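Local coordinates for geranyltranstransferase (Staphylococcus aureus, PDB 1RTR), which catalyses, as a farnesyl pyrophosphate synthase, the head-to-tail condensation of isopentenyl diphosphate with allylic diphosphates on the way to farnesyl diphosphate, at residues A[214-219]-A[255-260]; A[264-269]-A[283-288]; A[218-223]-A[249-254]. All coordinates share one frame; numbering follows the deposited sequence.

Interaction 1: A[214-219]-A[255-260]; sequences FQIKDD and EDKLTY
K217 meets L258 through its backbone end while its amino group turns elsewhere: NZ hydrogen-bonds the main-chain oxygen of S290, near the end of the modelled chain. What L258 receives is therefore only the root of the lysine, with K217 CA 4.0 Å from L258 CD2. The rest of the contact belongs to I216, which points at helix 245-270 with both of its branches. CG2, set anti to the backbone N (chi1 -60° by way of CG1), comes within 3.7 Å of L258 CB. The other branch runs out nearly straight, chi2 170°, and brings CD1 over the backbone of the partner helix, where it lies 3.9 Å from L258 N. There the same methyl also meets the aliphatic start of K257, at 3.9 Å from its CG, before the lysine bends away at chi2 and chi3. The I216 and L258 side chains pass alongside one another in opposite directions. This agrees with the backbone evidence: I216 and L258 have their CA atoms 6.0 Å apart, and the local axes come within 9.3 Å at 149°, so the two segments run antiparallel but splayed. Further bonds lie beyond the touching side chains: E255 OE2 with Y224 OH, and T259 OG1 with Y289 OH. Segment 214-219 ends in the first two aspartates of the DDLLD sequence, 218-222, which matches the second aspartate-rich motif of prenyl synthases. With no hydrogen bond between the segments, cohesion across them rests on methyl and methylene packing, while the lysine amino groups lead away from the interface.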
loop_
_atom_site.group_PDB
_atom_site.type_symbol
_atom_site.label_atom_id
_atom_site.label_comp_id
_atom_site.label_asym_id
_atom_site.label_seq_id
_atom_site.Cartn_x
_atom_site.Cartn_y
_atom_site.Cartn_z
ATOM N N PHE A 214 9.279 21.130 -11.180
ATOM C CA PHE A 214 8.127 20.501 -11.837
ATOM C C PHE A 214 6.853 21.359 -11.824
ATOM O O PHE A 214 6.268 21.644 -12.870
ATOM C CB PHE A 214 7.876 19.141 -11.159
ATOM C CG PHE A 214 6.966 18.218 -11.920
ATOM C CD1 PHE A 214 7.411 16.950 -12.291
ATOM C CD2 PHE A 214 5.651 18.589 -12.227
ATOM C CE1 PHE A 214 6.568 16.069 -12.986
ATOM C CE2 PHE A 214 4.797 17.724 -12.929
ATOM C CZ PHE A 214 5.256 16.457 -13.308
ATOM N N GLN A 215 6.431 21.770 -10.633
ATOM C CA GLN A 215 5.145 22.426 -10.470
ATOM C C GLN A 215 5.204 23.905 -10.816
ATOM O O GLN A 215 4.215 24.473 -11.303
ATOM C CB GLN A 215 4.613 22.215 -9.045
ATOM C CG GLN A 215 4.094 20.785 -8.775
ATOM C CD GLN A 215 2.951 20.378 -9.709
ATOM O OE1 GLN A 215 2.071 21.192 -10.026
ATOM N NE2 GLN A 215 2.970 19.124 -10.156
ATOM N N ILE A 216 6.364 24.520 -10.573
ATOM C CA ILE A 216 6.591 25.905 -10.961
ATOM C C ILE A 216 6.414 26.049 -12.464
ATOM O O ILE A 216 5.636 26.889 -12.915
ATOM C CB ILE A 216 7.983 26.399 -10.528
ATOM C CG1 ILE A 216 8.138 26.307 -9.012
ATOM C CG2 ILE A 216 8.186 27.841 -10.984
ATOM C CD1 ILE A 216 9.551 26.553 -8.509
ATOM N N LYS A 217 7.113 25.209 -13.233
ATOM C CA LYS A 217 7.031 25.248 -14.701
ATOM C C LYS A 217 5.574 25.222 -15.150
ATOM O O LYS A 217 5.141 26.050 -15.955
ATOM C CB LYS A 217 7.822 24.086 -15.317
ATOM C CG LYS A 217 7.812 24.002 -16.857
ATOM C CD LYS A 217 7.396 22.591 -17.327
ATOM C CE LYS A 217 8.391 21.966 -18.320
ATOM N NZ LYS A 217 7.800 21.729 -19.682
ATOM N N ASP A 218 4.822 24.290 -14.575
ATOM C CA ASP A 218 3.410 24.083 -14.887
ATOM C C ASP A 218 2.509 25.267 -14.572
ATOM O O ASP A 218 1.602 25.576 -15.355
ATOM C CB ASP A 218 2.902 22.851 -14.146
ATOM C CG ASP A 218 2.722 21.674 -15.057
ATOM O OD1 ASP A 218 1.547 21.321 -15.303
ATOM O OD2 ASP A 218 3.686 21.060 -15.581
ATOM N N ASP A 219 2.739 25.906 -13.421
ATOM C CA ASP A 219 2.030 27.138 -13.071
ATOM C C ASP A 219 2.320 28.235 -14.099
ATOM O O ASP A 219 1.400 28.890 -14.577
ATOM C CB ASP A 219 2.397 27.607 -11.661
ATOM C CG ASP A 219 1.661 26.841 -10.583
ATOM O OD1 ASP A 219 2.217 26.720 -9.474
ATOM O OD2 ASP A 219 0.526 26.326 -10.743
ATOM N N GLU A 255 9.151 32.666 -12.262
ATOM C CA GLU A 255 10.319 32.437 -13.120
ATOM C C GLU A 255 11.630 32.480 -12.339
ATOM O O GLU A 255 12.541 31.695 -12.597
ATOM C CB GLU A 255 10.371 33.455 -14.256
ATOM C CG GLU A 255 9.485 33.129 -15.450
ATOM C CD GLU A 255 9.334 34.303 -16.412
ATOM O OE1 GLU A 255 10.052 35.327 -16.261
ATOM O OE2 GLU A 255 8.489 34.209 -17.332
ATOM N N ASP A 256 11.729 33.405 -11.388
ATOM C CA ASP A 256 12.926 33.513 -10.555
ATOM C C ASP A 256 13.096 32.254 -9.717
ATOM O O ASP A 256 14.211 31.748 -9.561
ATOM C CB ASP A 256 12.851 34.740 -9.642
ATOM C CG ASP A 256 13.344 36.016 -10.316
ATOM O OD1 ASP A 256 13.332 36.089 -11.572
ATOM O OD2 ASP A 256 13.750 37.012 -9.654
ATOM N N LYS A 257 11.972 31.763 -9.191
ATOM C CA LYS A 257 11.927 30.568 -8.360
ATOM C C LYS A 257 12.377 29.350 -9.159
ATOM O O LYS A 257 13.260 28.599 -8.720
ATOM C CB LYS A 257 10.512 30.358 -7.809
ATOM C CG LYS A 257 10.489 29.771 -6.426
ATOM C CD LYS A 257 11.336 30.598 -5.480
ATOM C CE LYS A 257 10.632 30.866 -4.173
ATOM N NZ LYS A 257 11.550 31.686 -3.325
ATOM N N LEU A 258 11.784 29.196 -10.342
ATOM C CA LEU A 258 12.160 28.157 -11.284
ATOM C C LEU A 258 13.653 28.160 -11.511
ATOM O O LEU A 258 14.318 27.139 -11.306
ATOM C CB LEU A 258 11.426 28.339 -12.616
ATOM C CG LEU A 258 11.581 27.250 -13.694
ATOM C CD1 LEU A 258 11.681 25.819 -13.125
ATOM C CD2 LEU A 258 10.433 27.342 -14.676
ATOM N N THR A 259 14.185 29.311 -11.917
ATOM C CA THR A 259 15.605 29.441 -12.242
ATOM C C THR A 259 16.478 29.086 -11.057
ATOM O O THR A 259 17.506 28.442 -11.222
ATOM C CB THR A 259 15.908 30.872 -12.766
ATOM O OG1 THR A 259 15.217 31.077 -14.007
ATOM C CG2 THR A 259 17.379 31.041 -13.140
ATOM N N TYR A 260 16.068 29.501 -9.862
ATOM C CA TYR A 260 16.812 29.173 -8.649
ATOM C C TYR A 260 16.927 27.641 -8.423
ATOM O O TYR A 260 17.990 27.129 -8.066
ATOM C CB TYR A 260 16.185 29.859 -7.433
ATOM C CG TYR A 260 16.526 29.160 -6.144
ATOM C CD1 TYR A 260 17.794 29.289 -5.576
ATOM C CD2 TYR A 260 15.599 28.323 -5.518
ATOM C CE1 TYR A 260 18.118 28.622 -4.400
ATOM C CE2 TYR A 260 15.916 27.652 -4.348
ATOM C CZ TYR A 260 17.175 27.805 -3.797
ATOM O OH TYR A 260 17.494 27.148 -2.637
#

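Interaction 2: A[264-269]-A[283-288]; sequences AAVDEL and EIVDLF
V285 is the residue of helix 279-289 that all three cross-contacts share, and its two methyls divide the work. CG1, which lies anti to the valine's own backbone N (chi1 177°), reaches V266 CG2 at 3.8 Å. CG2, on the side of the backbone N, faces A265, whose CB lies 4.1 Å away. The same CG2 has L269 CD1 one helical turn further on, at 4.3 Å. L269 gets there with an extended outer chain, chi2 179°. The valine thus sits against positions i, i+1 and i+4 of helix 245-270, and the V266 and V285 side chains cross at about a right angle.

The backbone frame explains this limited footprint. The local axes run 176° apart in direction, almost exactly antiparallel, and approach to 10.2 Å, so only side chains bridge the gap.

Further out, V285 also touches Y206 of helix 197-227, while V266 and L269 pack on L282 and L269 on L281, near the start of the same C-terminal helix. I284 turns to L49 and L52 of helix 45-56. A salt bridge joins D286 OD2 to R262 NH2. The pairing joins the last two helices of the all-alpha fold. Methyls of valine, alanine and leucine meet without a hydrogen bond between the segments, so cohesion across the pair rests on apolar packing around V285, and the polar tie, D286 to R262, lies outside it.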
loop_
_atom_site.group_PDB
_atom_site.type_symbol
_atom_site.label_atom_id
_atom_site.label_comp_id
_atom_site.label_asym_id
_atom_site.label_seq_id
_atom_site.Cartn_x
_atom_site.Cartn_y
_atom_site.Cartn_z
ATOM N N ALA A 264 20.226 25.316 -8.721
ATOM C CA ALA A 264 20.649 24.497 -7.580
ATOM C C ALA A 264 20.747 23.017 -7.966
ATOM O O ALA A 264 21.623 22.308 -7.478
ATOM C CB ALA A 264 19.716 24.703 -6.383
ATOM N N ALA A 265 19.858 22.579 -8.858
ATOM C CA ALA A 265 19.910 21.236 -9.433
ATOM C C ALA A 265 21.209 21.054 -10.207
ATOM O O ALA A 265 22.029 20.195 -9.846
ATOM C CB ALA A 265 18.712 20.984 -10.336
ATOM N N VAL A 266 21.388 21.882 -11.249
ATOM C CA VAL A 266 22.598 21.914 -12.088
ATOM C C VAL A 266 23.865 22.044 -11.241
ATOM O O VAL A 266 24.862 21.377 -11.506
ATOM C CB VAL A 266 22.526 23.054 -13.153
ATOM C CG1 VAL A 266 23.848 23.226 -13.911
ATOM C CG2 VAL A 266 21.412 22.798 -14.135
ATOM N N ASP A 267 23.815 22.887 -10.215
ATOM C CA ASP A 267 24.929 23.043 -9.287
ATOM C C ASP A 267 25.265 21.689 -8.704
ATOM O O ASP A 267 26.397 21.247 -8.789
ATOM C CB ASP A 267 24.569 24.033 -8.172
ATOM C CG ASP A 267 25.788 24.616 -7.479
ATOM O OD1 ASP A 267 25.623 25.328 -6.463
ATOM O OD2 ASP A 267 26.950 24.426 -7.882
ATOM N N GLU A 268 24.255 21.016 -8.156
ATOM C CA GLU A 268 24.433 19.753 -7.422
ATOM C C GLU A 268 25.065 18.622 -8.245
ATOM O O GLU A 268 25.910 17.875 -7.748
ATOM C CB GLU A 268 23.105 19.304 -6.798
ATOM C CG GLU A 268 22.784 19.985 -5.474
ATOM C CD GLU A 268 23.830 19.736 -4.394
ATOM O OE1 GLU A 268 23.761 20.396 -3.320
ATOM O OE2 GLU A 268 24.723 18.878 -4.616
ATOM N N LEU A 269 24.656 18.526 -9.505
ATOM C CA LEU A 269 25.281 17.617 -10.452
ATOM C C LEU A 269 26.781 17.861 -10.623
ATOM O O LEU A 269 27.555 16.898 -10.610
ATOM C CB LEU A 269 24.556 17.659 -11.798
ATOM C CG LEU A 269 23.113 17.141 -11.773
ATOM C CD1 LEU A 269 22.481 17.260 -13.140
ATOM C CD2 LEU A 269 23.018 15.703 -11.253
ATOM N N GLU A 283 20.215 16.461 -18.490
ATOM C CA GLU A 283 19.236 16.538 -19.573
ATOM C C GLU A 283 17.796 16.603 -19.056
ATOM O O GLU A 283 16.959 17.283 -19.650
ATOM C CB GLU A 283 19.402 15.363 -20.533
ATOM C CG GLU A 283 19.510 15.739 -22.006
ATOM C CD GLU A 283 20.295 14.705 -22.803
ATOM O OE1 GLU A 283 21.335 15.070 -23.412
ATOM O OE2 GLU A 283 19.875 13.519 -22.808
ATOM N N ILE A 284 17.512 15.894 -17.959
ATOM C CA ILE A 284 16.178 15.921 -17.351
ATOM C C ILE A 284 15.883 17.286 -16.724
ATOM O O ILE A 284 14.766 17.794 -16.850
ATOM C CB ILE A 284 15.982 14.750 -16.339
ATOM C CG1 ILE A 284 15.529 13.492 -17.071
ATOM C CG2 ILE A 284 14.950 15.087 -15.244
ATOM C CD1 ILE A 284 16.267 12.265 -16.624
ATOM N N VAL A 285 16.887 17.873 -16.072
ATOM C CA VAL A 285 16.792 19.243 -15.561
ATOM C C VAL A 285 16.333 20.197 -16.658
ATOM O O VAL A 285 15.435 21.012 -16.437
ATOM C CB VAL A 285 18.134 19.769 -15.007
ATOM C CG1 VAL A 285 17.996 21.229 -14.566
ATOM C CG2 VAL A 285 18.620 18.917 -13.857
ATOM N N ASP A 286 16.939 20.078 -17.839
ATOM C CA ASP A 286 16.607 20.972 -18.945
ATOM C C ASP A 286 15.219 20.729 -19.533
ATOM O O ASP A 286 14.584 21.655 -20.032
ATOM C CB ASP A 286 17.710 20.985 -20.020
ATOM C CG ASP A 286 18.870 21.939 -19.666
ATOM O OD1 ASP A 286 19.998 21.683 -20.133
ATOM O OD2 ASP A 286 18.759 22.960 -18.932
ATOM N N LEU A 287 14.740 19.492 -19.448
ATOM C CA LEU A 287 13.379 19.170 -19.887
ATOM C C LEU A 287 12.340 19.765 -18.932
ATOM O O LEU A 287 11.304 20.269 -19.366
ATOM C CB LEU A 287 13.189 17.654 -20.049
ATOM C CG LEU A 287 12.679 17.243 -21.440
ATOM C CD1 LEU A 287 13.663 16.328 -22.194
ATOM C CD2 LEU A 287 11.290 16.614 -21.362
ATOM N N PHE A 288 12.638 19.713 -17.637
ATOM C CA PHE A 288 11.807 20.334 -16.606
ATOM C C PHE A 288 11.851 21.861 -16.736
ATOM O O PHE A 288 10.870 22.544 -16.435
ATOM C CB PHE A 288 12.303 19.935 -15.206
ATOM C CG PHE A 288 11.771 18.613 -14.700
ATOM C CD1 PHE A 288 11.475 18.452 -13.346
ATOM C CD2 PHE A 288 11.587 17.524 -15.558
ATOM C CE1 PHE A 288 10.992 17.233 -12.854
ATOM C CE2 PHE A 288 11.109 16.307 -15.078
ATOM C CZ PHE A 288 10.811 16.161 -13.720
#

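Interaction 3: A[218-223]-A[249-254]; sequences DDLLDC and LGKDGA
L220 and A254 supply the apolar part of this contact. From the leucine, CG and both methyls turn toward the partner helix, and CD2 lies 3.9 Å from A254 CB. This follows from a first torsion that places CG anti to the carbonyl carbon, chi1 -80°, which swings the branch point across toward helix 245-270 although the CA-CB bond itself leaves at a slant. The same leucine goes on to touch the side chains of E255 and L258, so it spans about two turns of that helix, from K251 to L258.

A second kind of contact sets alkyl carbon against a main-chain carbonyl: L220 CD2 is 3.7 Å from K251 O. It is packing, with no bond implied.

Sulfur against methylene is the third. C223, with SG anti to its backbone N, lays the sulfur 3.6 Å from K251 CG and 4.1 Å from K251 CD. The lysine chain then bends at chi3 and leads off, and its side chain also touches Y224 and E227 of helix 197-227.

Among polar groups, D219 OD1 takes the backbone N of Y245, tying the middle aspartate position of the DDLLD sequence to the start of helix 245-270. In prenyl synthases this motif usually serves magnesium and diphosphate.

The local axes come within 10.3 Å at 125°, more oblique than antiparallel. Helix 245-270 is kinked here, since the N atoms of K251 and D252 lack bonds to the preceding turn, and G250 carries a positive phi of 73°. The junction is thus mostly apolar, carried by leucine, alanine, sulfur and the lysine's methylenes.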
loop_
_atom_site.group_PDB
_atom_site.type_symbol
_atom_site.label_atom_id
_atom_site.label_comp_id
_atom_site.label_asym_id
_atom_site.label_seq_id
_atom_site.Cartn_x
_atom_site.Cartn_y
_atom_site.Cartn_z
ATOM N N ASP A 218 4.822 24.290 -14.575
ATOM C CA ASP A 218 3.410 24.083 -14.887
ATOM C C ASP A 218 2.509 25.267 -14.572
ATOM O O ASP A 218 1.602 25.576 -15.355
ATOM C CB ASP A 218 2.902 22.851 -14.146
ATOM C CG ASP A 218 2.722 21.674 -15.057
ATOM O OD1 ASP A 218 1.547 21.321 -15.303
ATOM O OD2 ASP A 218 3.686 21.060 -15.581
ATOM N N ASP A 219 2.739 25.906 -13.421
ATOM C CA ASP A 219 2.030 27.138 -13.071
ATOM C C ASP A 219 2.320 28.235 -14.099
ATOM O O ASP A 219 1.400 28.890 -14.577
ATOM C CB ASP A 219 2.397 27.607 -11.661
ATOM C CG ASP A 219 1.661 26.841 -10.583
ATOM O OD1 ASP A 219 2.217 26.720 -9.474
ATOM O OD2 ASP A 219 0.526 26.326 -10.743
ATOM N N LEU A 220 3.596 28.403 -14.448
ATOM C CA LEU A 220 4.006 29.361 -15.470
ATOM C C LEU A 220 3.331 29.104 -16.815
ATOM O O LEU A 220 2.734 30.018 -17.389
ATOM C CB LEU A 220 5.532 29.409 -15.620
ATOM C CG LEU A 220 6.268 30.238 -14.558
ATOM C CD1 LEU A 220 7.736 29.888 -14.491
ATOM C CD2 LEU A 220 6.055 31.735 -14.784
ATOM N N LEU A 221 3.398 27.864 -17.301
ATOM C CA LEU A 221 2.740 27.492 -18.559
ATOM C C LEU A 221 1.231 27.759 -18.573
ATOM O O LEU A 221 0.683 28.134 -19.605
ATOM C CB LEU A 221 3.027 26.032 -18.908
ATOM C CG LEU A 221 4.278 25.753 -19.746
ATOM C CD1 LEU A 221 4.538 24.260 -19.797
ATOM C CD2 LEU A 221 4.147 26.330 -21.153
ATOM N N ASP A 222 0.560 27.579 -17.436
ATOM C CA ASP A 222 -0.867 27.911 -17.328
ATOM C C ASP A 222 -1.099 29.416 -17.464
ATOM O O ASP A 222 -2.115 29.852 -18.008
ATOM C CB ASP A 222 -1.460 27.422 -15.998
ATOM C CG ASP A 222 -1.736 25.918 -15.980
ATOM O OD1 ASP A 222 -2.007 25.316 -17.048
ATOM O OD2 ASP A 222 -1.712 25.255 -14.919
ATOM N N CYS A 223 -0.151 30.198 -16.952
ATOM C CA CYS A 223 -0.212 31.653 -17.040
ATOM C C CYS A 223 0.213 32.151 -18.431
ATOM O O CYS A 223 -0.469 32.997 -19.012
ATOM C CB CYS A 223 0.618 32.305 -15.922
ATOM S SG CYS A 223 1.163 34.000 -16.260
ATOM N N LEU A 249 3.541 34.986 -6.217
ATOM C CA LEU A 249 4.831 35.601 -6.476
ATOM C C LEU A 249 4.754 36.530 -7.675
ATOM O O LEU A 249 5.670 37.323 -7.934
ATOM C CB LEU A 249 5.866 34.512 -6.758
ATOM C CG LEU A 249 6.874 34.038 -5.710
ATOM C CD1 LEU A 249 6.478 34.359 -4.277
ATOM C CD2 LEU A 249 7.092 32.548 -5.885
ATOM N N GLY A 250 3.649 36.419 -8.400
ATOM C CA GLY A 250 3.527 37.015 -9.711
ATOM C C GLY A 250 4.376 36.215 -10.678
ATOM O O GLY A 250 5.175 35.355 -10.268
ATOM N N LYS A 251 4.212 36.521 -11.960
ATOM C CA LYS A 251 4.902 35.841 -13.037
ATOM C C LYS A 251 6.425 35.846 -12.908
ATOM O O LYS A 251 7.064 34.807 -13.061
ATOM C CB LYS A 251 4.483 36.472 -14.352
ATOM C CG LYS A 251 4.389 35.505 -15.494
ATOM C CD LYS A 251 4.548 36.230 -16.805
ATOM C CE LYS A 251 6.012 36.440 -17.142
ATOM N NZ LYS A 251 6.182 37.642 -18.009
ATOM N N ASP A 252 7.016 37.000 -12.616
ATOM C CA ASP A 252 8.481 37.095 -12.571
ATOM C C ASP A 252 9.067 36.449 -11.340
ATOM O O ASP A 252 10.186 35.941 -11.384
ATOM C CB ASP A 252 8.964 38.541 -12.688
ATOM C CG ASP A 252 8.579 39.166 -14.004
ATOM O OD1 ASP A 252 8.915 38.585 -15.063
ATOM O OD2 ASP A 252 7.915 40.227 -14.075
ATOM N N GLY A 253 8.317 36.482 -10.246
ATOM C CA GLY A 253 8.714 35.798 -9.028
ATOM C C GLY A 253 8.800 34.295 -9.237
ATOM O O GLY A 253 9.769 33.666 -8.809
ATOM N N ALA A 254 7.791 33.740 -9.912
ATOM C CA ALA A 254 7.761 32.328 -10.279
ATOM C C ALA A 254 8.935 31.925 -11.178
ATOM O O ALA A 254 9.658 30.964 -10.870
ATOM C CB ALA A 254 6.445 31.971 -10.914
#

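How the interactions relate
All three contacts lie on helix 245-270. Interactions 1 and 3 pair it with helix 197-227; interaction 2 pairs it with helix 279-289. Along helix 245-270 the order is 249-254, 255-260, 264-269. Interactions 3 and 1 share D218 and D219 on overlapping segments of helix 197-227. Their centres are about 7 Å apart and they touch, as at L258 CD2 and L220 CD1. Interaction 2 follows both in the chain, its centre about 13 Å from that of interaction 1 and about 19 Å from that of interaction 3, and it meets interaction 1 through F214 and F288, whose rings stack edge-to-face. Helix 245-270 therefore connects the helix carrying the DDLLD sequence to the C-terminal helix.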